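Local atomic coordinates of conserved hypothetical protein (PDB entry 2EWC), a protein that is of unknown function but belongs to the widespread YjgF family and has been named a putative translation initiation inhibitor. Residues B[19-23]-B[24-28]; B[36-39]-B[40-44]; B[56-59]-B[60-64]. One frame throughout, in Å; residues are numbered along the deposited sequence.

Contact 1 (B[19-23]-B[24-28]); sequences VEAGD and FYYLN
Glu20 and Tyr25 lie side by side on one face of a tight beta hairpin, where strand 15-21 reverses into strand 24-30 through a type II' turn running from Ala21 to Phe24. Gly22 takes the first corner with a positive phi of 61° and Asp23 the second. The pairing is antiparallel: Val19 with Tyr26 and Ala21 with Phe24 are hydrogen-bonded pairs, and Glu20 with Tyr25 is the non-hydrogen-bonded pair between them. Tyr26 N donates to Val19 O at 2.8 Å. At the turn, Ala21 and Phe24 bond to each other in both directions, with Ala21 N 2.9 Å from Phe24 O and Phe24 N donating back to Ala21 O.

The Glu20 side chain can be followed outward along the tyrosine. Its CB lies 3.6 Å from Tyr25 CE1, and CG comes still nearer to that same carbon, at 3.3 Å. With CG anti to the backbone N (chi1 174°) and the chain extended beyond it, the glutamate runs alongside the ring and both point the same way. CD passes 4.0 Å from Tyr25 OH, and the carboxylate plane is turned 43° from the ring. The acid does not end on Tyr25: OE1 is hydrogen-bonded to Tyr7 OH on the neighbouring strand.

On the other face, Val19, Ala21, Phe24 and Tyr26 turn toward partner subunits, and Phe24 meets the Phe24 rings of both neighbouring copies. This aromatic meeting of three copies is consistent with the trimers known for YjgF proteins. Within the hairpin, Val19 O sits at the edge of the Tyr26 ring, in its plane, 3.9 Å from CD2.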
ATOM      1  N   VAL B  19     -28.026 -37.339  -4.915  1.00 29.09           N
ATOM      2  CA  VAL B  19     -29.163 -37.133  -4.036  1.00 28.65           C
ATOM      3  C   VAL B  19     -29.930 -35.949  -4.581  1.00 30.19           C
ATOM      4  O   VAL B  19     -29.344 -34.897  -4.827  1.00 30.77           O
ATOM      5  CB  VAL B  19     -28.746 -36.840  -2.599  1.00 28.27           C
ATOM      6  CG1 VAL B  19     -29.982 -36.613  -1.717  1.00 27.71           C
ATOM      7  CG2 VAL B  19     -27.897 -37.954  -2.030  1.00 27.13           C
ATOM      8  N   GLU B  20     -31.231 -36.135  -4.818  1.00 30.62           N
ATOM      9  CA  GLU B  20     -32.105 -35.061  -5.255  1.00 31.37           C
ATOM     10  C   GLU B  20     -32.866 -34.564  -4.029  1.00 30.98           C
ATOM     11  O   GLU B  20     -33.474 -35.363  -3.312  1.00 31.15           O
ATOM     12  CB  GLU B  20     -33.083 -35.588  -6.317  1.00 31.80           C
ATOM     13  CG  GLU B  20     -34.164 -34.593  -6.771  1.00 32.93           C
ATOM     14  CD  GLU B  20     -35.339 -35.290  -7.483  1.00 34.41           C
ATOM     15  OE1 GLU B  20     -35.125 -36.281  -8.218  1.00 37.52           O
ATOM     16  OE2 GLU B  20     -36.487 -34.844  -7.291  1.00 39.23           O
ATOM     17  N   ALA B  21     -32.831 -33.248  -3.805  1.00 30.03           N
ATOM     18  CA  ALA B  21     -33.446 -32.610  -2.668  1.00 29.21           C
ATOM     19  C   ALA B  21     -34.098 -31.351  -3.192  1.00 29.27           C
ATOM     20  O   ALA B  21     -33.439 -30.329  -3.365  1.00 27.58           O
ATOM     21  CB  ALA B  21     -32.374 -32.261  -1.609  1.00 29.48           C
ATOM     22  N   GLY B  22     -35.398 -31.421  -3.485  1.00 29.71           N
ATOM     23  CA  GLY B  22     -36.093 -30.276  -4.082  1.00 30.19           C
ATOM     24  C   GLY B  22     -35.494 -29.900  -5.429  1.00 30.80           C
ATOM     25  O   GLY B  22     -35.488 -30.714  -6.346  1.00 30.70           O
ATOM     26  N   ASP B  23     -34.975 -28.671  -5.535  1.00 31.02           N
ATOM     27  CA  ASP B  23     -34.410 -28.158  -6.790  1.00 31.10           C
ATOM     28  C   ASP B  23     -32.900 -28.423  -6.921  1.00 31.01           C
ATOM     29  O   ASP B  23     -32.292 -28.057  -7.938  1.00 31.22           O
ATOM     30  CB  ASP B  23     -34.682 -26.648  -6.915  1.00 30.47           C
ATOM     31  CG  ASP B  23     -36.173 -26.318  -7.082  1.00 32.80           C
ATOM     32  OD1 ASP B  23     -36.961 -27.189  -7.557  1.00 31.16           O
ATOM     33  OD2 ASP B  23     -36.545 -25.161  -6.760  1.00 31.49           O
ATOM     34  N   PHE B  24     -32.303 -29.037  -5.894  1.00 30.55           N
ATOM     35  CA  PHE B  24     -30.843 -29.240  -5.831  1.00 29.92           C
ATOM     36  C   PHE B  24     -30.428 -30.694  -5.874  1.00 30.49           C
ATOM     37  O   PHE B  24     -31.149 -31.565  -5.391  1.00 29.67           O
ATOM     38  CB  PHE B  24     -30.264 -28.536  -4.616  1.00 29.47           C
ATOM     39  CG  PHE B  24     -30.284 -27.034  -4.746  1.00 29.73           C
ATOM     40  CD1 PHE B  24     -29.200 -26.355  -5.297  1.00 30.91           C
ATOM     41  CD2 PHE B  24     -31.423 -26.310  -4.401  1.00 30.66           C
ATOM     42  CE1 PHE B  24     -29.230 -24.964  -5.450  1.00 32.00           C
ATOM     43  CE2 PHE B  24     -31.464 -24.921  -4.561  1.00 30.38           C
ATOM     44  CZ  PHE B  24     -30.360 -24.251  -5.077  1.00 29.79           C
ATOM     45  N   TYR B  25     -29.283 -30.950  -6.516  1.00 30.39           N
ATOM     46  CA  TYR B  25     -28.807 -32.299  -6.736  1.00 30.39           C
ATOM     47  C   TYR B  25     -27.386 -32.383  -6.249  1.00 30.66           C
ATOM     48  O   TYR B  25     -26.550 -31.583  -6.668  1.00 31.64           O
ATOM     49  CB  TYR B  25     -28.886 -32.662  -8.211  1.00 30.97           C
ATOM     50  CG  TYR B  25     -30.289 -32.627  -8.746  1.00 32.35           C
ATOM     51  CD1 TYR B  25     -31.011 -33.796  -8.899  1.00 31.84           C
ATOM     52  CD2 TYR B  25     -30.913 -31.412  -9.060  1.00 32.34           C
ATOM     53  CE1 TYR B  25     -32.319 -33.772  -9.374  1.00 34.13           C
ATOM     54  CE2 TYR B  25     -32.224 -31.378  -9.534  1.00 33.26           C
ATOM     55  CZ  TYR B  25     -32.911 -32.566  -9.684  1.00 32.69           C
ATOM     56  OH  TYR B  25     -34.194 -32.562 -10.150  1.00 34.12           O
ATOM     57  N   TYR B  26     -27.119 -33.329  -5.356  1.00 30.00           N
ATOM     58  CA  TYR B  26     -25.800 -33.466  -4.734  1.00 30.58           C
ATOM     59  C   TYR B  26     -25.090 -34.707  -5.263  1.00 30.58           C
ATOM     60  O   TYR B  26     -25.568 -35.823  -5.098  1.00 29.95           O
ATOM     61  CB  TYR B  26     -25.929 -33.537  -3.211  1.00 30.13           C
ATOM     62  CG  TYR B  26     -26.460 -32.255  -2.662  1.00 30.08           C
ATOM     63  CD1 TYR B  26     -25.590 -31.290  -2.159  1.00 30.16           C
ATOM     64  CD2 TYR B  26     -27.832 -31.970  -2.699  1.00 28.67           C
ATOM     65  CE1 TYR B  26     -26.062 -30.085  -1.704  1.00 31.30           C
ATOM     66  CE2 TYR B  26     -28.305 -30.766  -2.234  1.00 29.66           C
ATOM     67  CZ  TYR B  26     -27.416 -29.834  -1.731  1.00 29.50           C
ATOM     68  OH  TYR B  26     -27.865 -28.620  -1.277  1.00 30.43           O
ATOM     69  N   LEU B  27     -23.947 -34.487  -5.893  1.00 31.21           N
ATOM     70  CA  LEU B  27     -23.136 -35.572  -6.449  1.00 31.78           C
ATOM     71  C   LEU B  27     -22.092 -36.060  -5.455  1.00 31.24           C
ATOM     72  O   LEU B  27     -21.319 -35.266  -4.901  1.00 31.61           O
ATOM     73  CB  LEU B  27     -22.454 -35.110  -7.737  1.00 32.50           C
ATOM     74  CG  LEU B  27     -23.382 -34.877  -8.946  1.00 35.33           C
ATOM     75  CD1 LEU B  27     -23.120 -33.517  -9.628  1.00 37.29           C
ATOM     76  CD2 LEU B  27     -23.197 -35.996  -9.909  1.00 36.34           C
ATOM     77  N   ASN B  28     -22.105 -37.364  -5.202  1.00 30.45           N
ATOM     78  CA  ASN B  28     -21.025 -38.037  -4.503  1.00 30.12           C
ATOM     79  C   ASN B  28     -19.715 -37.808  -5.311  1.00 30.34           C
ATOM     80  O   ASN B  28     -19.769 -37.357  -6.469  1.00 29.14           O
ATOM     81  CB  ASN B  28     -21.377 -39.518  -4.393  1.00 29.92           C
ATOM     82  CG  ASN B  28     -20.477 -40.277  -3.450  1.00 29.70           C
ATOM     83  OD1 ASN B  28     -20.656 -40.237  -2.240  1.00 30.21           O
ATOM     84  ND2 ASN B  28     -19.515 -41.000  -4.002  1.00 28.26           N
TER

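Contact 2 (B[36-39]-B[40-44]); sequences QDIE and SQING
The carboxylate of Asp37 and the side-chain amide of Gln41 are the flat groups that meet partners here. Ser40 N approaches Asp37 OD1 nearly along the C-O axis at 3.0 Å, while Ser40 OG comes to the same oxygen from above the carboxylate plane. The latter bond, 2.7 Å from OG to OD1, belongs to one of two modelled serine positions and is less certain. The Gln41 amide donates from NE2 to Gln36 O at 2.8 Å, with that oxygen lying 26° out of the amide plane and the bond noticeably bent.

This is the N-terminal cap of helix 38-54. Asp37 occupies the N-cap, and its CG stands between the backbone N and the carbonyl carbon (chi1 66°), which swings OD1 back over the first turn to Ser40 N. Regular helix bonds follow: Gln41 N to Asp37 O, Ile42 N to Ile38 O at 3.0 Å, and Asn43 N to Glu39 O.

Ile38 and Ile42, one turn apart, cross at an angle, with Ile38 CG1 3.6 Å from Ile42 CD1. Both also touch Phe112 of strand 112-119, so this side of the helix faces the sheet. The Gln41 amide is held at both ends by the loop before that strand, NE2 by Gly109 O as well and OE1 by Leu111 N.

A carboxylate placed here accepts the Ser40 N-H in the first turn of the helix. Its negative charge would also be expected to interact favourably with the positive end of the helix dipole, and the electrostatics should help keep Asp37 ionised.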
ATOM      1  N   GLN B  36      -5.077 -44.401 -15.286  1.00 36.03           N
ATOM      2  CA  GLN B  36      -4.634 -43.664 -16.462  1.00 36.26           C
ATOM      3  C   GLN B  36      -4.017 -42.325 -16.041  1.00 34.97           C
ATOM      4  O   GLN B  36      -3.937 -42.031 -14.839  1.00 34.90           O
ATOM      5  CB  GLN B  36      -5.778 -43.508 -17.471  1.00 35.58           C
ATOM      6  CG  GLN B  36      -6.293 -44.852 -17.975  1.00 37.96           C
ATOM      7  CD  GLN B  36      -7.512 -44.726 -18.891  1.00 39.01           C
ATOM      8  OE1 GLN B  36      -7.620 -43.785 -19.685  1.00 42.20           O
ATOM      9  NE2 GLN B  36      -8.432 -45.688 -18.788  1.00 42.55           N
ATOM     10  N   ASP B  37      -3.569 -41.533 -17.014  1.00 33.57           N
ATOM     11  CA  ASP B  37      -2.877 -40.266 -16.720  1.00 32.75           C
ATOM     12  C   ASP B  37      -3.820 -39.148 -16.235  1.00 31.34           C
ATOM     13  O   ASP B  37      -5.026 -39.242 -16.394  1.00 30.57           O
ATOM     14  CB  ASP B  37      -2.009 -39.816 -17.917  1.00 32.70           C
ATOM     15  CG  ASP B  37      -2.829 -39.444 -19.156  1.00 34.81           C
ATOM     16  OD1 ASP B  37      -4.039 -39.150 -19.069  1.00 35.89           O
ATOM     17  OD2 ASP B  37      -2.243 -39.421 -20.255  1.00 38.57           O
ATOM     18  N   ILE B  38      -3.266 -38.087 -15.651  1.00 30.37           N
ATOM     19  CA  ILE B  38      -4.121 -37.041 -15.069  1.00 29.98           C
ATOM     20  C   ILE B  38      -5.249 -36.561 -16.001  1.00 29.71           C
ATOM     21  O   ILE B  38      -6.378 -36.505 -15.570  1.00 28.83           O
ATOM     22  CB  ILE B  38      -3.326 -35.833 -14.478  1.00 29.53           C
ATOM     23  CG1 ILE B  38      -4.284 -34.839 -13.814  1.00 28.16           C
ATOM     24  CG2 ILE B  38      -2.394 -35.173 -15.560  1.00 29.90           C
ATOM     25  CD1 ILE B  38      -5.020 -35.381 -12.545  1.00 25.33           C
ATOM     26  N   GLU B  39      -4.943 -36.241 -17.261  1.00 29.72           N
ATOM     27  CA  GLU B  39      -5.968 -35.717 -18.174  1.00 31.02           C
ATOM     28  C   GLU B  39      -7.109 -36.727 -18.334  1.00 29.66           C
ATOM     29  O   GLU B  39      -8.285 -36.352 -18.300  1.00 29.68           O
ATOM     30  CB  GLU B  39      -5.368 -35.336 -19.537  1.00 30.93           C
ATOM     31  CG  GLU B  39      -6.276 -34.478 -20.416  1.00 33.10           C
ATOM     32  CD  GLU B  39      -5.650 -34.193 -21.788  1.00 35.56           C
ATOM     33  OE1 GLU B  39      -6.213 -34.654 -22.808  1.00 40.09           O
ATOM     34  OE2 GLU B  39      -4.569 -33.538 -21.847  1.00 40.83           O
ATOM     35  N   SER B  40      -6.750 -38.003 -18.485  0.50 29.28           N
ATOM     36  CA  SER B  40      -7.729 -39.079 -18.655  0.50 28.86           C
ATOM     37  C   SER B  40      -8.586 -39.307 -17.409  0.50 28.71           C
ATOM     38  O   SER B  40      -9.762 -39.657 -17.525  0.50 28.65           O
ATOM     39  CB  SER B  40      -7.043 -40.383 -19.055  0.50 28.54           C
ATOM     40  OG  SER B  40      -6.216 -40.198 -20.193  0.50 28.22           O
ATOM     41  N   GLN B  41      -8.001 -39.118 -16.225  1.00 28.01           N
ATOM     42  CA  GLN B  41      -8.753 -39.313 -14.969  1.00 27.52           C
ATOM     43  C   GLN B  41      -9.697 -38.163 -14.750  1.00 26.83           C
ATOM     44  O   GLN B  41     -10.759 -38.349 -14.186  1.00 27.34           O
ATOM     45  CB  GLN B  41      -7.836 -39.503 -13.757  1.00 26.56           C
ATOM     46  CG  GLN B  41      -7.094 -40.804 -13.805  1.00 26.36           C
ATOM     47  CD  GLN B  41      -6.489 -41.182 -12.487  1.00 26.29           C
ATOM     48  OE1 GLN B  41      -6.911 -40.710 -11.432  1.00 28.46           O
ATOM     49  NE2 GLN B  41      -5.492 -42.051 -12.532  1.00 23.91           N
ATOM     50  N   ILE B  42      -9.289 -36.976 -15.197  1.00 26.72           N
ATOM     51  CA  ILE B  42     -10.146 -35.807 -15.161  1.00 27.28           C
ATOM     52  C   ILE B  42     -11.353 -35.998 -16.099  1.00 27.79           C
ATOM     53  O   ILE B  42     -12.497 -35.808 -15.667  1.00 27.45           O
ATOM     54  CB  ILE B  42      -9.379 -34.504 -15.477  1.00 27.44           C
ATOM     55  CG1 ILE B  42      -8.337 -34.225 -14.369  1.00 26.18           C
ATOM     56  CG2 ILE B  42     -10.376 -33.320 -15.613  1.00 27.18           C
ATOM     57  CD1 ILE B  42      -7.289 -33.187 -14.741  1.00 23.12           C
ATOM     58  N   ASN B  43     -11.102 -36.397 -17.350  1.00 28.01           N
ATOM     59  CA  ASN B  43     -12.201 -36.781 -18.268  1.00 28.94           C
ATOM     60  C   ASN B  43     -13.076 -37.919 -17.743  1.00 28.73           C
ATOM     61  O   ASN B  43     -14.285 -37.880 -17.895  1.00 29.92           O
ATOM     62  CB  ASN B  43     -11.681 -37.130 -19.662  1.00 28.60           C
ATOM     63  CG  ASN B  43     -11.297 -35.897 -20.465  1.00 30.65           C
ATOM     64  OD1 ASN B  43     -10.236 -35.852 -21.104  1.00 32.63           O
ATOM     65  ND2 ASN B  43     -12.147 -34.881 -20.420  1.00 30.43           N
ATOM     66  N   GLY B  44     -12.459 -38.928 -17.144  1.00 28.76           N
ATOM     67  CA  GLY B  44     -13.185 -40.015 -16.526  1.00 29.01           C
ATOM     68  C   GLY B  44     -14.067 -39.525 -15.383  1.00 29.87           C
ATOM     69  O   GLY B  44     -15.199 -39.961 -15.245  1.00 29.86           O
TER

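Contact 3 (B[56-59]-B[60-64]); sequences VGLT and LDAVV
Leu58 and Ala62 make the apolar half of this turn, with the Ala62 methyl set loosely against the leucine side chain. The methyl lies about equally far from Leu58 CB, CD1 and CD2, each some 4.1 Å from Ala62 CB. Leu58 CG is anti to the carbonyl carbon (chi1 -63°), which carries both leucine methyls over toward Ala62.

The tight part is the backbone turn itself, a short 3-10 segment over 60-62. Ala62 N donates to Thr59 O at 2.8 Å, coming in from well above the carbonyl plane, and Val63 N repeats the step to Leu60 O at 3.0 Å. The Ala62 methyl carbon, CB, also lies 3.3 Å from Thr59 O.

Thr59, by contrast, is on the solvent side. Its chi1 of -118° leaves CG2 nearly eclipsed with the carbonyl carbon and brings it against the Asp61 backbone. The 3.3 Å between Thr59 CG2 and Asp61 CB is too short for comfortable packing, and the placement of this exposed threonine is doubtful. Asp61 stands partly open, though its carbonyl oxygen accepts from Arg6 NH2 of a neighbouring subunit.

The turn carries the chain from helix 38-54 to strand 63-70. Gly57, with positive phi, closes the helix in a Schellman motif in which Leu58 N returns to Leu53 O. Leu60 then packs back on Met49 and Leu53 of that helix, Leu58 rests on Tyr25 of strand 24-30, and Ala62 pairs through its backbone with Tyr119 of strand 112-119.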
ATOM      1  N   VAL B  56     -31.290 -37.826 -14.004  1.00 33.48           N
ATOM      2  CA  VAL B  56     -32.368 -36.897 -13.692  1.00 32.65           C
ATOM      3  C   VAL B  56     -32.587 -35.935 -14.857  1.00 32.58           C
ATOM      4  O   VAL B  56     -33.193 -34.870 -14.691  1.00 32.68           O
ATOM      5  CB  VAL B  56     -32.097 -36.142 -12.362  1.00 32.83           C
ATOM      6  CG1 VAL B  56     -32.157 -37.120 -11.190  1.00 31.57           C
ATOM      7  CG2 VAL B  56     -30.722 -35.406 -12.385  1.00 31.56           C
ATOM      8  N   GLY B  57     -32.083 -36.324 -16.029  1.00 31.77           N
ATOM      9  CA  GLY B  57     -32.269 -35.567 -17.258  1.00 31.74           C
ATOM     10  C   GLY B  57     -31.513 -34.245 -17.291  1.00 31.85           C
ATOM     11  O   GLY B  57     -31.915 -33.309 -17.995  1.00 32.16           O
ATOM     12  N   LEU B  58     -30.421 -34.161 -16.531  1.00 31.19           N
ATOM     13  CA  LEU B  58     -29.620 -32.948 -16.487  1.00 30.81           C
ATOM     14  C   LEU B  58     -28.303 -33.121 -17.225  1.00 30.72           C
ATOM     15  O   LEU B  58     -27.925 -34.217 -17.636  1.00 30.32           O
ATOM     16  CB  LEU B  58     -29.381 -32.473 -15.045  1.00 30.87           C
ATOM     17  CG  LEU B  58     -30.622 -32.075 -14.234  1.00 31.66           C
ATOM     18  CD1 LEU B  58     -30.221 -31.755 -12.820  1.00 31.13           C
ATOM     19  CD2 LEU B  58     -31.372 -30.895 -14.895  1.00 30.08           C
ATOM     20  N   THR B  59     -27.602 -32.004 -17.329  1.00 30.92           N
ATOM     21  CA  THR B  59     -26.455 -31.817 -18.168  1.00 30.46           C
ATOM     22  C   THR B  59     -25.487 -30.947 -17.319  1.00 30.31           C
ATOM     23  O   THR B  59     -25.903 -30.322 -16.319  1.00 29.52           O
ATOM     24  CB  THR B  59     -27.000 -31.103 -19.425  1.00 31.14           C
ATOM     25  OG1 THR B  59     -26.811 -31.903 -20.612  1.00 33.52           O
ATOM     26  CG2 THR B  59     -26.489 -29.705 -19.587  1.00 30.49           C
ATOM     27  N   LEU B  60     -24.207 -30.921 -17.694  1.00 29.51           N
ATOM     28  CA  LEU B  60     -23.198 -30.050 -17.064  1.00 29.26           C
ATOM     29  C   LEU B  60     -23.597 -28.569 -16.983  1.00 29.22           C
ATOM     30  O   LEU B  60     -23.081 -27.844 -16.119  1.00 28.49           O
ATOM     31  CB  LEU B  60     -21.859 -30.146 -17.802  1.00 28.79           C
ATOM     32  CG  LEU B  60     -21.122 -31.494 -17.791  1.00 28.15           C
ATOM     33  CD1 LEU B  60     -19.830 -31.415 -18.553  1.00 25.10           C
ATOM     34  CD2 LEU B  60     -20.882 -31.968 -16.397  1.00 25.75           C
ATOM     35  N   ASP B  61     -24.480 -28.121 -17.890  1.00 29.27           N
ATOM     36  CA  ASP B  61     -25.049 -26.770 -17.831  1.00 29.63           C
ATOM     37  C   ASP B  61     -25.825 -26.558 -16.502  1.00 29.07           C
ATOM     38  O   ASP B  61     -26.007 -25.422 -16.083  1.00 29.53           O
ATOM     39  CB  ASP B  61     -25.990 -26.490 -19.015  1.00 30.68           C
ATOM     40  CG  ASP B  61     -25.269 -25.984 -20.306  1.00 34.68           C
ATOM     41  OD1 ASP B  61     -24.016 -26.093 -20.477  1.00 37.78           O
ATOM     42  OD2 ASP B  61     -26.010 -25.487 -21.190  1.00 38.88           O
ATOM     43  N   ALA B  62     -26.284 -27.637 -15.857  1.00 27.44           N
ATOM     44  CA  ALA B  62     -26.992 -27.516 -14.568  1.00 27.12           C
ATOM     45  C   ALA B  62     -26.053 -27.447 -13.379  1.00 27.09           C
ATOM     46  O   ALA B  62     -26.491 -27.168 -12.270  1.00 27.71           O
ATOM     47  CB  ALA B  62     -27.967 -28.658 -14.381  1.00 26.76           C
ATOM     48  N   VAL B  63     -24.758 -27.686 -13.585  1.00 26.93           N
ATOM     49  CA  VAL B  63     -23.857 -27.731 -12.433  1.00 26.72           C
ATOM     50  C   VAL B  63     -23.495 -26.335 -11.916  1.00 27.28           C
ATOM     51  O   VAL B  63     -23.008 -25.495 -12.667  1.00 27.15           O
ATOM     52  CB  VAL B  63     -22.601 -28.561 -12.717  1.00 27.19           C
ATOM     53  CG1 VAL B  63     -21.685 -28.595 -11.456  1.00 25.89           C
ATOM     54  CG2 VAL B  63     -23.001 -29.974 -13.093  1.00 24.44           C
ATOM     55  N   VAL B  64     -23.757 -26.098 -10.630  1.00 27.13           N
ATOM     56  CA  VAL B  64     -23.559 -24.784 -10.025  1.00 26.78           C
ATOM     57  C   VAL B  64     -22.269 -24.671  -9.211  1.00 27.08           C
ATOM     58  O   VAL B  64     -21.703 -23.573  -9.102  1.00 26.92           O
ATOM     59  CB  VAL B  64     -24.798 -24.300  -9.180  1.00 26.66           C
ATOM     60  CG1 VAL B  64     -26.063 -24.241 -10.049  1.00 27.41           C
ATOM     61  CG2 VAL B  64     -25.045 -25.165  -7.938  1.00 27.99           C
TER

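In the fold
The three contacts follow one another along the chain: hairpin, start of the long helix, then the turn after it. Contacts 1 and 3 are neighbours, their centres 11 Å apart, and they touch: Tyr25 CE1 lies 3.8 Å from Val56 CG2, and Tyr25 CD2 is equally far from Leu58 CD1. Contact 2 sits apart, its centre about 25 Å from that of contact 1 and about 21 Å from that of contact 3; helix 38-54 runs between contacts 2 and 3. Contacts 1 and 3 both reach neighbouring subunits, with Val19 packing on Val64 of another copy, whereas contact 2 meets no other chain of the assembly.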